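Local coordinates for protein CDA peptide synthetase I (Streptomyces coelicolor, PDB 4JN3) that belongs to the modular nonribosomal peptide synthetases and here comprises the first condensation domain, a two-lobed fold of the CoA-dependent acyltransferase superfamily, at residues A[229-234]-A[413-418]; A[244-249]-A[424-429]; A[278-283]-A[441-446]. All blocks are in the same frame, centred on the assembly; numbering follows the deposited sequence.

Contact 1. Residues A[229-234]-A[413-418]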
ATOM      1  N   SER A 229      -3.926  10.033 -18.509  1.00 37.30           N
ATOM      2  CA  SER A 229      -3.907   8.579 -18.436  1.00 30.47           C
ATOM      3  C   SER A 229      -3.191   7.984 -19.643  1.00 42.69           C
ATOM      4  O   SER A 229      -3.151   8.593 -20.712  1.00 49.00           O
ATOM      5  CB  SER A 229      -5.333   8.032 -18.351  1.00 37.92           C
ATOM      6  OG  SER A 229      -5.354   6.631 -18.543  1.00 38.52           O
ATOM      7  N   LEU A 230      -2.622   6.797 -19.462  1.00 45.44           N
ATOM      8  CA  LEU A 230      -1.994   6.059 -20.552  1.00 45.44           C
ATOM      9  C   LEU A 230      -2.992   5.840 -21.684  1.00 52.89           C
ATOM     10  O   LEU A 230      -2.608   5.635 -22.836  1.00 45.03           O
ATOM     11  CB  LEU A 230      -1.504   4.697 -20.052  1.00 41.60           C
ATOM     12  CG  LEU A 230      -0.002   4.407 -20.008  1.00 45.17           C
ATOM     13  CD1 LEU A 230       0.777   5.431 -20.825  1.00 47.07           C
ATOM     14  CD2 LEU A 230       0.498   4.352 -18.569  1.00 40.70           C
ATOM     15  N   THR A 231      -4.275   5.885 -21.341  1.00 46.69           N
ATOM     16  CA  THR A 231      -5.345   5.570 -22.282  1.00 51.52           C
ATOM     17  C   THR A 231      -5.759   6.762 -23.144  1.00 59.91           C
ATOM     18  O   THR A 231      -6.357   6.590 -24.207  1.00 59.76           O
ATOM     19  CB  THR A 231      -6.591   5.058 -21.541  1.00 42.34           C
ATOM     20  OG1 THR A 231      -7.061   6.072 -20.644  1.00 43.74           O
ATOM     21  CG2 THR A 231      -6.260   3.803 -20.751  1.00 41.25           C
ATOM     22  N   GLY A 232      -5.444   7.967 -22.683  1.00 51.25           N
ATOM     23  CA  GLY A 232      -5.865   9.176 -23.370  1.00 61.46           C
ATOM     24  C   GLY A 232      -6.885   9.933 -22.543  1.00 63.22           C
ATOM     25  O   GLY A 232      -6.962  11.160 -22.597  1.00 75.78           O
ATOM     26  N   ARG A 233      -7.673   9.187 -21.775  1.00 60.45           N
ATOM     27  CA  ARG A 233      -8.610   9.762 -20.819  1.00 60.66           C
ATOM     28  C   ARG A 233      -7.822  10.639 -19.836  1.00 63.83           C
ATOM     29  O   ARG A 233      -6.592  10.671 -19.900  1.00 64.74           O
ATOM     30  CB  ARG A 233      -9.355   8.628 -20.112  1.00 59.43           C
ATOM     31  CG  ARG A 233      -9.874   7.568 -21.079  1.00 61.52           C
ATOM     32  CD  ARG A 233     -10.326   6.300 -20.366  1.00 61.98           C
ATOM     33  NE  ARG A 233     -10.226   5.126 -21.234  1.00 49.47           N
ATOM     34  CZ  ARG A 233     -11.188   4.716 -22.054  1.00 55.76           C
ATOM     35  NH1 ARG A 233     -12.332   5.383 -22.125  1.00 48.48           N
ATOM     36  NH2 ARG A 233     -11.006   3.638 -22.807  1.00 44.34           N
ATOM     37  N   GLY A 234      -8.495  11.343 -18.927  1.00 69.07           N
ATOM     38  CA  GLY A 234      -9.922  11.228 -18.698  1.00 65.58           C
ATOM     39  C   GLY A 234     -10.121  10.686 -17.295  1.00 64.51           C
ATOM     40  O   GLY A 234     -10.366   9.493 -17.110  1.00 63.37           O
ATOM     41  N   PRO A 413     -11.653   1.154 -13.038  1.00 16.40           N
ATOM     42  CA  PRO A 413     -12.491   0.383 -13.967  1.00 13.82           C
ATOM     43  C   PRO A 413     -13.206   1.248 -15.011  1.00 16.62           C
ATOM     44  O   PRO A 413     -13.700   0.715 -16.007  1.00 23.25           O
ATOM     45  CB  PRO A 413     -13.504  -0.307 -13.038  1.00 17.12           C
ATOM     46  CG  PRO A 413     -13.572   0.566 -11.840  1.00 19.44           C
ATOM     47  CD  PRO A 413     -12.171   1.103 -11.659  1.00 18.74           C
ATOM     48  N   GLN A 414     -13.264   2.556 -14.784  1.00 14.47           N
ATOM     49  CA  GLN A 414     -13.833   3.479 -15.764  1.00 19.11           C
ATOM     50  C   GLN A 414     -12.787   3.848 -16.809  1.00 25.27           C
ATOM     51  O   GLN A 414     -13.095   4.488 -17.815  1.00 22.65           O
ATOM     52  CB  GLN A 414     -14.348   4.749 -15.081  1.00 22.76           C
ATOM     53  CG  GLN A 414     -15.509   4.518 -14.126  1.00 21.23           C
ATOM     54  CD  GLN A 414     -16.019   5.800 -13.488  1.00 25.78           C
ATOM     55  OE1 GLN A 414     -15.397   6.859 -13.598  1.00 24.98           O
ATOM     56  NE2 GLN A 414     -17.159   5.708 -12.812  1.00 28.23           N
ATOM     57  N   VAL A 415     -11.546   3.441 -16.563  1.00 19.65           N
ATOM     58  CA  VAL A 415     -10.437   3.788 -17.441  1.00 20.64           C
ATOM     59  C   VAL A 415      -9.876   2.558 -18.153  1.00 22.06           C
ATOM     60  O   VAL A 415      -9.534   2.622 -19.334  1.00 24.45           O
ATOM     61  CB  VAL A 415      -9.309   4.504 -16.665  1.00 19.24           C
ATOM     62  CG1 VAL A 415      -8.222   4.974 -17.617  1.00 27.08           C
ATOM     63  CG2 VAL A 415      -9.869   5.674 -15.877  1.00 23.89           C
ATOM     64  N   TYR A 416      -9.788   1.438 -17.439  1.00 17.78           N
ATOM     65  CA  TYR A 416      -9.255   0.208 -18.016  1.00 15.10           C
ATOM     66  C   TYR A 416     -10.169  -0.982 -17.780  1.00 22.62           C
ATOM     67  O   TYR A 416     -10.738  -1.129 -16.702  1.00 23.13           O
ATOM     68  CB  TYR A 416      -7.901  -0.150 -17.388  1.00 21.55           C
ATOM     69  CG  TYR A 416      -6.879   0.956 -17.350  1.00 16.99           C
ATOM     70  CD1 TYR A 416      -5.896   1.057 -18.329  1.00 19.21           C
ATOM     71  CD2 TYR A 416      -6.877   1.888 -16.320  1.00 18.52           C
ATOM     72  CE1 TYR A 416      -4.954   2.068 -18.291  1.00 20.54           C
ATOM     73  CE2 TYR A 416      -5.938   2.900 -16.273  1.00 19.79           C
ATOM     74  CZ  TYR A 416      -4.979   2.985 -17.261  1.00 22.14           C
ATOM     75  OH  TYR A 416      -4.042   3.991 -17.217  1.00 23.82           O
ATOM     76  N   GLY A 417     -10.281  -1.847 -18.781  1.00 16.56           N
ATOM     77  CA  GLY A 417     -10.791  -3.185 -18.558  1.00 21.49           C
ATOM     78  C   GLY A 417      -9.615  -4.063 -18.165  1.00 27.34           C
ATOM     79  O   GLY A 417      -8.463  -3.657 -18.324  1.00 23.04           O
ATOM     80  N   GLY A 418      -9.890  -5.257 -17.650  1.00 18.39           N
ATOM     81  CA  GLY A 418      -8.829  -6.154 -17.227  1.00 17.40           C
ATOM     82  C   GLY A 418      -7.885  -6.506 -18.362  1.00 23.06           C
ATOM     83  O   GLY A 418      -6.673  -6.624 -18.170  1.00 20.68           O
TER
HETATM   84  O   HOH W   1      -1.512   6.043 -16.825  1.00 33.09           O
HETATM   85  O   HOH W   2     -12.586   7.689 -17.507  1.00 38.20           O
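An ST turn headed by Ser229, set within a type I beta turn from Ser229 to Gly232, meets Val415 and Tyr416 in the loop that leads into helix 418-437 of the C-terminal lobe of the condensation domain. Ser229 OG, anti to its own backbone N (chi1 168°), accepts from Thr231 N at 3.1 Å along a nearly straight bond and from Thr231 OG1 at 2.8 Å. The two hydroxyls thus held together face the same methyl: Val415 CG1 sits 3.4 Å from Thr231 OG1 and about as far from Ser229 OG. On the other branch of the threonine, Thr231 CG2 presses on the tyrosine ring, 3.3 Å from Tyr416 CE1 and coming in obliquely. The phenol ends close to Ser229 OG, and both oxygens are hydrogen-bonded to Asp392 OD1, so one carboxylate oxygen ties the turn to the loop. A water accepts from Leu230 N and donates to Tyr416 OH. On the exposed side of the contact, the extended Arg233 chain runs past Val415 in the opposite direction, its CD 3.7 Å from Val415 CG1 and its NE 3.2 Å from Val415 O. A second water donates to both loops, at 2.9 Å to Gly234 O and 3.3 Å to Gln414 O.

Contact 2. Residues A[244-249]-A[424-429]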
ATOM      1  N   ARG A 244      -4.666  -6.677 -12.150  1.00 14.25           N
ATOM      2  CA  ARG A 244      -4.031  -7.738 -12.915  1.00 13.62           C
ATOM      3  C   ARG A 244      -2.600  -7.942 -12.416  1.00 15.72           C
ATOM      4  O   ARG A 244      -1.797  -7.009 -12.406  1.00 14.69           O
ATOM      5  CB  ARG A 244      -4.080  -7.445 -14.415  1.00 17.32           C
ATOM      6  CG  ARG A 244      -5.484  -7.599 -15.012  1.00 16.35           C
ATOM      7  CD  ARG A 244      -6.022  -9.023 -14.829  1.00 16.66           C
ATOM      8  NE  ARG A 244      -7.401  -9.166 -15.307  1.00 21.52           N
ATOM      9  CZ  ARG A 244      -8.482  -9.002 -14.547  1.00 28.25           C
ATOM     10  NH1 ARG A 244      -8.359  -8.687 -13.262  1.00 22.17           N
ATOM     11  NH2 ARG A 244      -9.695  -9.156 -15.070  1.00 27.39           N
ATOM     12  N   SER A 245      -2.310  -9.165 -11.981  1.00 14.93           N
ATOM     13  CA  SER A 245      -1.039  -9.481 -11.332  1.00 14.18           C
ATOM     14  C   SER A 245      -0.181 -10.399 -12.201  1.00 21.96           C
ATOM     15  O   SER A 245      -0.659 -11.409 -12.726  1.00 19.02           O
ATOM     16  CB  SER A 245      -1.304 -10.129  -9.965  1.00 17.91           C
ATOM     17  OG  SER A 245      -0.102 -10.350  -9.240  1.00 21.60           O
ATOM     18  N   LEU A 246       1.092 -10.045 -12.345  1.00 15.41           N
ATOM     19  CA  LEU A 246       2.017 -10.829 -13.150  1.00 17.25           C
ATOM     20  C   LEU A 246       3.243 -11.215 -12.330  1.00 20.84           C
ATOM     21  O   LEU A 246       3.909 -10.352 -11.757  1.00 19.53           O
ATOM     22  CB  LEU A 246       2.447 -10.030 -14.381  1.00 15.79           C
ATOM     23  CG  LEU A 246       3.453 -10.702 -15.313  1.00 21.71           C
ATOM     24  CD1 LEU A 246       2.852 -11.967 -15.904  1.00 20.48           C
ATOM     25  CD2 LEU A 246       3.881  -9.735 -16.405  1.00 17.92           C
ATOM     26  N   GLY A 247       3.530 -12.512 -12.262  1.00 17.15           N
ATOM     27  CA  GLY A 247       4.709 -12.985 -11.560  1.00 18.80           C
ATOM     28  C   GLY A 247       5.903 -13.086 -12.493  1.00 22.61           C
ATOM     29  O   GLY A 247       5.791 -13.623 -13.591  1.00 20.87           O
ATOM     30  N   LEU A 248       7.046 -12.554 -12.065  1.00 15.58           N
ATOM     31  CA  LEU A 248       8.274 -12.638 -12.850  1.00 17.33           C
ATOM     32  C   LEU A 248       9.376 -13.310 -12.030  1.00 16.64           C
ATOM     33  O   LEU A 248       9.728 -12.829 -10.949  1.00 17.02           O
ATOM     34  CB  LEU A 248       8.731 -11.243 -13.287  1.00 16.38           C
ATOM     35  CG  LEU A 248       7.752 -10.369 -14.072  1.00 20.35           C
ATOM     36  CD1 LEU A 248       8.305  -8.963 -14.224  1.00 21.32           C
ATOM     37  CD2 LEU A 248       7.457 -10.980 -15.434  1.00 24.12           C
ATOM     38  N   PRO A 249       9.917 -14.430 -12.535  1.00 16.14           N
ATOM     39  CA  PRO A 249      10.978 -15.169 -11.839  1.00 21.05           C
ATOM     40  C   PRO A 249      12.313 -14.424 -11.911  1.00 13.49           C
ATOM     41  O   PRO A 249      12.459 -13.523 -12.732  1.00 14.16           O
ATOM     42  CB  PRO A 249      11.063 -16.475 -12.635  1.00 20.62           C
ATOM     43  CG  PRO A 249      10.643 -16.082 -14.013  1.00 21.46           C
ATOM     44  CD  PRO A 249       9.570 -15.047 -13.828  1.00 18.66           C
ATOM     45  N   LEU A 424      -1.137  -3.618 -21.379  1.00 18.31           N
ATOM     46  CA  LEU A 424      -0.245  -2.532 -20.992  1.00 18.68           C
ATOM     47  C   LEU A 424       0.887  -3.048 -20.106  1.00 17.97           C
ATOM     48  O   LEU A 424       2.044  -2.644 -20.249  1.00 17.47           O
ATOM     49  CB  LEU A 424      -1.032  -1.457 -20.243  1.00 20.33           C
ATOM     50  CG  LEU A 424      -0.325  -0.124 -20.009  1.00 24.53           C
ATOM     51  CD1 LEU A 424      -0.044   0.554 -21.341  1.00 24.55           C
ATOM     52  CD2 LEU A 424      -1.163   0.779 -19.107  1.00 27.97           C
ATOM     53  N   GLN A 425       0.533  -3.935 -19.184  1.00 15.72           N
ATOM     54  CA  GLN A 425       1.479  -4.511 -18.241  1.00 19.14           C
ATOM     55  C   GLN A 425       2.581  -5.277 -18.967  1.00 19.74           C
ATOM     56  O   GLN A 425       3.764  -5.124 -18.660  1.00 17.28           O
ATOM     57  CB  GLN A 425       0.729  -5.441 -17.294  1.00 19.59           C
ATOM     58  CG  GLN A 425       1.553  -6.066 -16.191  1.00 19.36           C
ATOM     59  CD  GLN A 425       0.690  -6.930 -15.305  1.00 20.93           C
ATOM     60  OE1 GLN A 425       0.616  -6.731 -14.089  1.00 19.52           O
ATOM     61  NE2 GLN A 425       0.006  -7.887 -15.915  1.00 15.29           N
ATOM     62  N   GLU A 426       2.183  -6.105 -19.928  1.00 19.53           N
ATOM     63  CA  GLU A 426       3.133  -6.903 -20.695  1.00 21.43           C
ATOM     64  C   GLU A 426       4.084  -6.004 -21.470  1.00 19.83           C
ATOM     65  O   GLU A 426       5.298  -6.205 -21.450  1.00 18.75           O
ATOM     66  CB  GLU A 426       2.405  -7.848 -21.657  1.00 22.81           C
ATOM     67  CG  GLU A 426       3.327  -8.594 -22.617  1.00 25.39           C
ATOM     68  CD  GLU A 426       4.218  -9.601 -21.915  1.00 27.32           C
ATOM     69  OE1 GLU A 426       3.996  -9.858 -20.714  1.00 24.66           O
ATOM     70  OE2 GLU A 426       5.140 -10.140 -22.564  1.00 29.17           O
ATOM     71  N   ARG A 427       3.531  -5.007 -22.152  1.00 18.57           N
ATOM     72  CA  ARG A 427       4.359  -4.075 -22.904  1.00 17.30           C
ATOM     73  C   ARG A 427       5.325  -3.337 -21.979  1.00 20.91           C
ATOM     74  O   ARG A 427       6.494  -3.145 -22.321  1.00 16.01           O
ATOM     75  CB  ARG A 427       3.493  -3.097 -23.706  1.00 24.11           C
ATOM     76  CG  ARG A 427       2.654  -3.786 -24.776  1.00 39.40           C
ATOM     77  CD  ARG A 427       1.831  -2.797 -25.583  1.00 44.27           C
ATOM     78  NE  ARG A 427       2.652  -1.705 -26.089  1.00 34.33           N
ATOM     79  CZ  ARG A 427       2.563  -0.449 -25.665  1.00 49.15           C
ATOM     80  NH1 ARG A 427       1.672  -0.125 -24.735  1.00 47.38           N
ATOM     81  NH2 ARG A 427       3.353   0.483 -26.179  1.00 57.02           N
ATOM     82  N   PHE A 428       4.850  -2.953 -20.794  1.00 16.56           N
ATOM     83  CA  PHE A 428       5.725  -2.276 -19.838  1.00 16.66           C
ATOM     84  C   PHE A 428       6.874  -3.142 -19.321  1.00 14.93           C
ATOM     85  O   PHE A 428       8.029  -2.719 -19.348  1.00 14.91           O
ATOM     86  CB  PHE A 428       4.957  -1.716 -18.638  1.00 15.64           C
ATOM     87  CG  PHE A 428       5.862  -1.239 -17.536  1.00 17.21           C
ATOM     88  CD1 PHE A 428       6.621  -0.092 -17.697  1.00 12.84           C
ATOM     89  CD2 PHE A 428       5.976  -1.949 -16.352  1.00 14.92           C
ATOM     90  CE1 PHE A 428       7.473   0.344 -16.697  1.00 17.32           C
ATOM     91  CE2 PHE A 428       6.827  -1.517 -15.345  1.00 14.82           C
ATOM     92  CZ  PHE A 428       7.576  -0.368 -15.521  1.00 12.44           C
ATOM     93  N   VAL A 429       6.568  -4.333 -18.815  1.00 15.84           N
ATOM     94  CA  VAL A 429       7.625  -5.161 -18.232  1.00 14.36           C
ATOM     95  C   VAL A 429       8.701  -5.523 -19.262  1.00 20.96           C
ATOM     96  O   VAL A 429       9.885  -5.563 -18.933  1.00 16.96           O
ATOM     97  CB  VAL A 429       7.087  -6.428 -17.524  1.00 16.45           C
ATOM     98  CG1 VAL A 429       6.158  -6.038 -16.377  1.00 17.59           C
ATOM     99  CG2 VAL A 429       6.392  -7.354 -18.512  1.00 19.13           C
TER
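The flat carboxamide of Gln425 lies between side chain and backbone of a strand: Leu246 CB rests over one face, 3.7 Å from Gln425 CD, while Arg244 O approaches from the other side of the plane, tilted out of it, 3.8 Å from the same Gln425 CD. The contact is a helix packed on the border strand of a four-stranded mixed sheet, strand 242-248, whose backbone bonds to strand 404-411. The axes of 244-248 and 424-429 run 10.0 Å apart with their directions 33° from parallel. Alternation along the strand turns Leu246 and Leu248 toward the helix and Ser245 away from it, where its OG bonds Asp408. On the helix, Gln425 and Val429, one turn apart, face the strand. Gln425 is fully extended (chi1 -177°, chi2 178°), which carries the amide across to the strand backbone, and its chain also touches Phe409 in the neighbouring strand. Leu246 CD2 meets Val429 CG2 at 4.1 Å, the two side chains crossing at a slant. The other valine branch serves the next leucine, with Val429 CG1 4.2 Å from Leu248 CD1.

Contact 3. Residues A[278-283]-A[441-446]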
ATOM      1  N   PHE A 278       8.687   4.840 -20.302  1.00 17.22           N
ATOM      2  CA  PHE A 278       7.545   4.195 -20.938  1.00 18.87           C
ATOM      3  C   PHE A 278       6.445   5.204 -21.261  1.00 21.20           C
ATOM      4  O   PHE A 278       5.865   5.174 -22.348  1.00 20.04           O
ATOM      5  CB  PHE A 278       7.014   3.083 -20.029  1.00 17.91           C
ATOM      6  CG  PHE A 278       5.879   2.299 -20.615  1.00 17.65           C
ATOM      7  CD1 PHE A 278       6.106   1.353 -21.601  1.00 16.62           C
ATOM      8  CD2 PHE A 278       4.587   2.484 -20.153  1.00 19.34           C
ATOM      9  CE1 PHE A 278       5.060   0.618 -22.129  1.00 17.16           C
ATOM     10  CE2 PHE A 278       3.536   1.754 -20.676  1.00 21.06           C
ATOM     11  CZ  PHE A 278       3.773   0.821 -21.666  1.00 22.20           C
ATOM     12  N   LEU A 279       6.155   6.096 -20.315  1.00 18.24           N
ATOM     13  CA  LEU A 279       5.185   7.163 -20.546  1.00 22.25           C
ATOM     14  C   LEU A 279       5.641   8.064 -21.688  1.00 25.30           C
ATOM     15  O   LEU A 279       4.847   8.447 -22.549  1.00 22.93           O
ATOM     16  CB  LEU A 279       4.995   8.006 -19.287  1.00 19.78           C
ATOM     17  CG  LEU A 279       4.276   7.329 -18.122  1.00 21.11           C
ATOM     18  CD1 LEU A 279       4.182   8.281 -16.944  1.00 24.23           C
ATOM     19  CD2 LEU A 279       2.899   6.884 -18.562  1.00 25.99           C
ATOM     20  N   HIS A 280       6.924   8.411 -21.678  1.00 19.39           N
ATOM     21  CA  HIS A 280       7.494   9.260 -22.721  1.00 25.55           C
ATOM     22  C   HIS A 280       7.339   8.639 -24.108  1.00 31.21           C
ATOM     23  O   HIS A 280       6.925   9.310 -25.055  1.00 22.65           O
ATOM     24  CB  HIS A 280       8.972   9.543 -22.443  1.00 21.89           C
ATOM     25  CG  HIS A 280       9.693  10.162 -23.600  1.00 21.76           C
ATOM     26  ND1 HIS A 280       9.379  11.412 -24.091  1.00 27.38           N
ATOM     27  CD2 HIS A 280      10.703   9.698 -24.374  1.00 29.60           C
ATOM     28  CE1 HIS A 280      10.168  11.693 -25.112  1.00 29.99           C
ATOM     29  NE2 HIS A 280      10.982  10.669 -25.303  1.00 32.37           N
ATOM     30  N   ARG A 281       7.671   7.356 -24.222  1.00 19.31           N
ATOM     31  CA  ARG A 281       7.614   6.667 -25.507  1.00 23.31           C
ATOM     32  C   ARG A 281       6.179   6.429 -25.963  1.00 32.12           C
ATOM     33  O   ARG A 281       5.909   6.339 -27.160  1.00 29.48           O
ATOM     34  CB  ARG A 281       8.376   5.339 -25.447  1.00 25.44           C
ATOM     35  CG  ARG A 281       9.890   5.488 -25.372  1.00 22.66           C
ATOM     36  CD  ARG A 281      10.457   6.035 -26.676  1.00 29.06           C
ATOM     37  NE  ARG A 281      10.078   5.193 -27.805  1.00 27.04           N
ATOM     38  CZ  ARG A 281      10.721   4.084 -28.155  1.00 24.98           C
ATOM     39  NH1 ARG A 281      11.784   3.687 -27.467  1.00 26.77           N
ATOM     40  NH2 ARG A 281      10.304   3.371 -29.192  1.00 30.94           N
ATOM     41  N   THR A 282       5.261   6.337 -25.004  1.00 29.26           N
ATOM     42  CA  THR A 282       3.856   6.074 -25.304  1.00 24.82           C
ATOM     43  C   THR A 282       3.114   7.318 -25.781  1.00 32.46           C
ATOM     44  O   THR A 282       2.320   7.257 -26.719  1.00 32.56           O
ATOM     45  CB  THR A 282       3.111   5.507 -24.074  1.00 25.68           C
ATOM     46  OG1 THR A 282       3.641   4.221 -23.746  1.00 28.53           O
ATOM     47  CG2 THR A 282       1.624   5.371 -24.369  1.00 40.60           C
ATOM     48  N   THR A 283       3.379   8.446 -25.132  1.00 31.17           N
ATOM     49  CA  THR A 283       2.626   9.669 -25.387  1.00 36.15           C
ATOM     50  C   THR A 283       3.439  10.720 -26.137  1.00 40.83           C
ATOM     51  O   THR A 283       2.878  11.653 -26.714  1.00 44.46           O
ATOM     52  CB  THR A 283       2.130  10.285 -24.072  1.00 35.40           C
ATOM     53  OG1 THR A 283       3.255  10.733 -23.306  1.00 35.27           O
ATOM     54  CG2 THR A 283       1.346   9.258 -23.268  1.00 36.98           C
ATOM     55  N   ALA A 441      21.986   2.752 -23.529  1.00 21.31           N
ATOM     56  CA  ALA A 441      21.191   2.917 -24.746  1.00 25.68           C
ATOM     57  C   ALA A 441      20.340   4.183 -24.701  1.00 27.27           C
ATOM     58  O   ALA A 441      19.915   4.620 -23.632  1.00 24.34           O
ATOM     59  CB  ALA A 441      20.316   1.693 -24.973  1.00 23.87           C
ATOM     60  N   THR A 442      20.099   4.774 -25.866  1.00 26.07           N
ATOM     61  CA  THR A 442      19.242   5.946 -25.977  1.00 25.50           C
ATOM     62  C   THR A 442      17.770   5.547 -25.850  1.00 24.27           C
ATOM     63  O   THR A 442      17.298   4.667 -26.568  1.00 27.50           O
ATOM     64  CB  THR A 442      19.465   6.660 -27.330  1.00 31.51           C
ATOM     65  OG1 THR A 442      20.815   7.135 -27.397  1.00 32.44           O
ATOM     66  CG2 THR A 442      18.518   7.830 -27.475  1.00 35.31           C
ATOM     67  N   VAL A 443      17.052   6.188 -24.933  1.00 25.65           N
ATOM     68  CA  VAL A 443      15.651   5.840 -24.677  1.00 24.58           C
ATOM     69  C   VAL A 443      14.801   5.842 -25.950  1.00 23.74           C
ATOM     70  O   VAL A 443      13.981   4.947 -26.160  1.00 21.91           O
ATOM     71  CB  VAL A 443      15.020   6.773 -23.627  1.00 25.55           C
ATOM     72  CG1 VAL A 443      13.506   6.612 -23.607  1.00 25.39           C
ATOM     73  CG2 VAL A 443      15.610   6.489 -22.248  1.00 24.12           C
ATOM     74  N   ASP A 444      15.004   6.843 -26.801  1.00 30.23           N
ATOM     75  CA  ASP A 444      14.224   6.957 -28.033  1.00 26.71           C
ATOM     76  C   ASP A 444      14.515   5.838 -29.031  1.00 25.65           C
ATOM     77  O   ASP A 444      13.772   5.658 -29.994  1.00 34.57           O
ATOM     78  CB  ASP A 444      14.448   8.318 -28.697  1.00 32.98           C
ATOM     79  CG  ASP A 444      13.877   9.461 -27.887  1.00 40.01           C
ATOM     80  OD1 ASP A 444      12.902   9.225 -27.142  1.00 43.12           O
ATOM     81  OD2 ASP A 444      14.402  10.588 -27.990  1.00 45.09           O
ATOM     82  N   GLU A 445      15.587   5.085 -28.796  1.00 20.34           N
ATOM     83  CA  GLU A 445      15.993   4.023 -29.715  1.00 28.39           C
ATOM     84  C   GLU A 445      15.691   2.622 -29.192  1.00 28.62           C
ATOM     85  O   GLU A 445      15.789   1.645 -29.930  1.00 27.11           O
ATOM     86  CB  GLU A 445      17.483   4.136 -30.040  1.00 30.69           C
ATOM     87  CG  GLU A 445      17.863   5.411 -30.777  1.00 37.65           C
ATOM     88  CD  GLU A 445      19.350   5.498 -31.064  1.00 47.72           C
ATOM     89  OE1 GLU A 445      20.076   4.527 -30.757  1.00 41.00           O
ATOM     90  OE2 GLU A 445      19.790   6.541 -31.595  1.00 49.70           O
ATOM     91  N   VAL A 446      15.326   2.524 -27.918  1.00 30.93           N
ATOM     92  CA  VAL A 446      15.082   1.220 -27.304  1.00 20.23           C
ATOM     93  C   VAL A 446      13.813   0.554 -27.838  1.00 18.90           C
ATOM     94  O   VAL A 446      12.778   1.202 -28.004  1.00 24.09           O
ATOM     95  CB  VAL A 446      14.999   1.331 -25.769  1.00 29.17           C
ATOM     96  CG1 VAL A 446      14.779  -0.038 -25.156  1.00 27.58           C
ATOM     97  CG2 VAL A 446      16.266   1.969 -25.217  1.00 24.39           C
TER
HETATM   98  O   HOH W   3      12.520  12.400 -27.147  1.00 38.60           O
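The last turns of helix 267-283 run past a loop that folds back on itself, Glu445 N bonding to Thr442 O, and the two backbones come nearest at Arg281 and Asp444, their CA atoms 7.1 Å apart. Arg281 reaches into the fold of this loop. Its chain, bent at both chi2 and chi3, brings NH1 between two backbone carbonyls. Arg281 NH1 donates to Val446 O at 2.7 Å, nearly straight at 166°, with the acceptor in the guanidinium plane and the donor on a carbonyl lone pair. The same nitrogen donates to Val443 O at 2.9 Å, a more bent bond whose acceptor is tilted from the guanidinium plane. Asp444 O lies over one face of the guanidinium, offset toward its rim. Val443 O is shared, since Val446 N also donates to it inside the loop. The contact thus joins a helix of the C-terminal lobe to the segment that follows helix 418-437 near the chain end; Phe431 of that helix touches Arg281, and Leu435 and Glu434 touch Val446. One residue earlier, His280 uses the edge of its ring: NE2 donates to Asp444 OD1 at 3.0 Å and 143°, in the ring plane and on the syn lone pair of the oxygen. Ring and carboxylate planes are 38° apart. A water next to both lies 3.0 Å from His280 NE2 and donates to Asp444 OD2 at 2.7 Å. With ND1 also bonded to Ala285 O, both ring nitrogens face acceptors, which probably favours a positively charged imidazole. Nearer the helix backbone, the aliphatic part of Arg281 slides past Val443 in the opposite direction, CG 4.2 Å from Val443 CG1.

Overall arrangement
All three contacts belong to the C-terminal lobe and interlock along the chain, each pair having alternating segments. Helix 418-437 and its flanks take part in every one: the loop before it in contact 1, its body in contact 2, the segment after it in contact 3. Centres of contacts 1 and 2 are about 17 Å apart, of 2 and 3 about 18 Å, and of 1 and 3 about 21 Å. Leu230 joins contact 1 to both others, its CG 3.9 Å from Leu424 CD2 and its CD1 3.4 Å from Leu279 CD2. Between contacts 2 and 3, the Phe278 and Phe428 rings meet edge-to-face, and Leu424 CD1 lies 3.8 Å from Phe278 CE2.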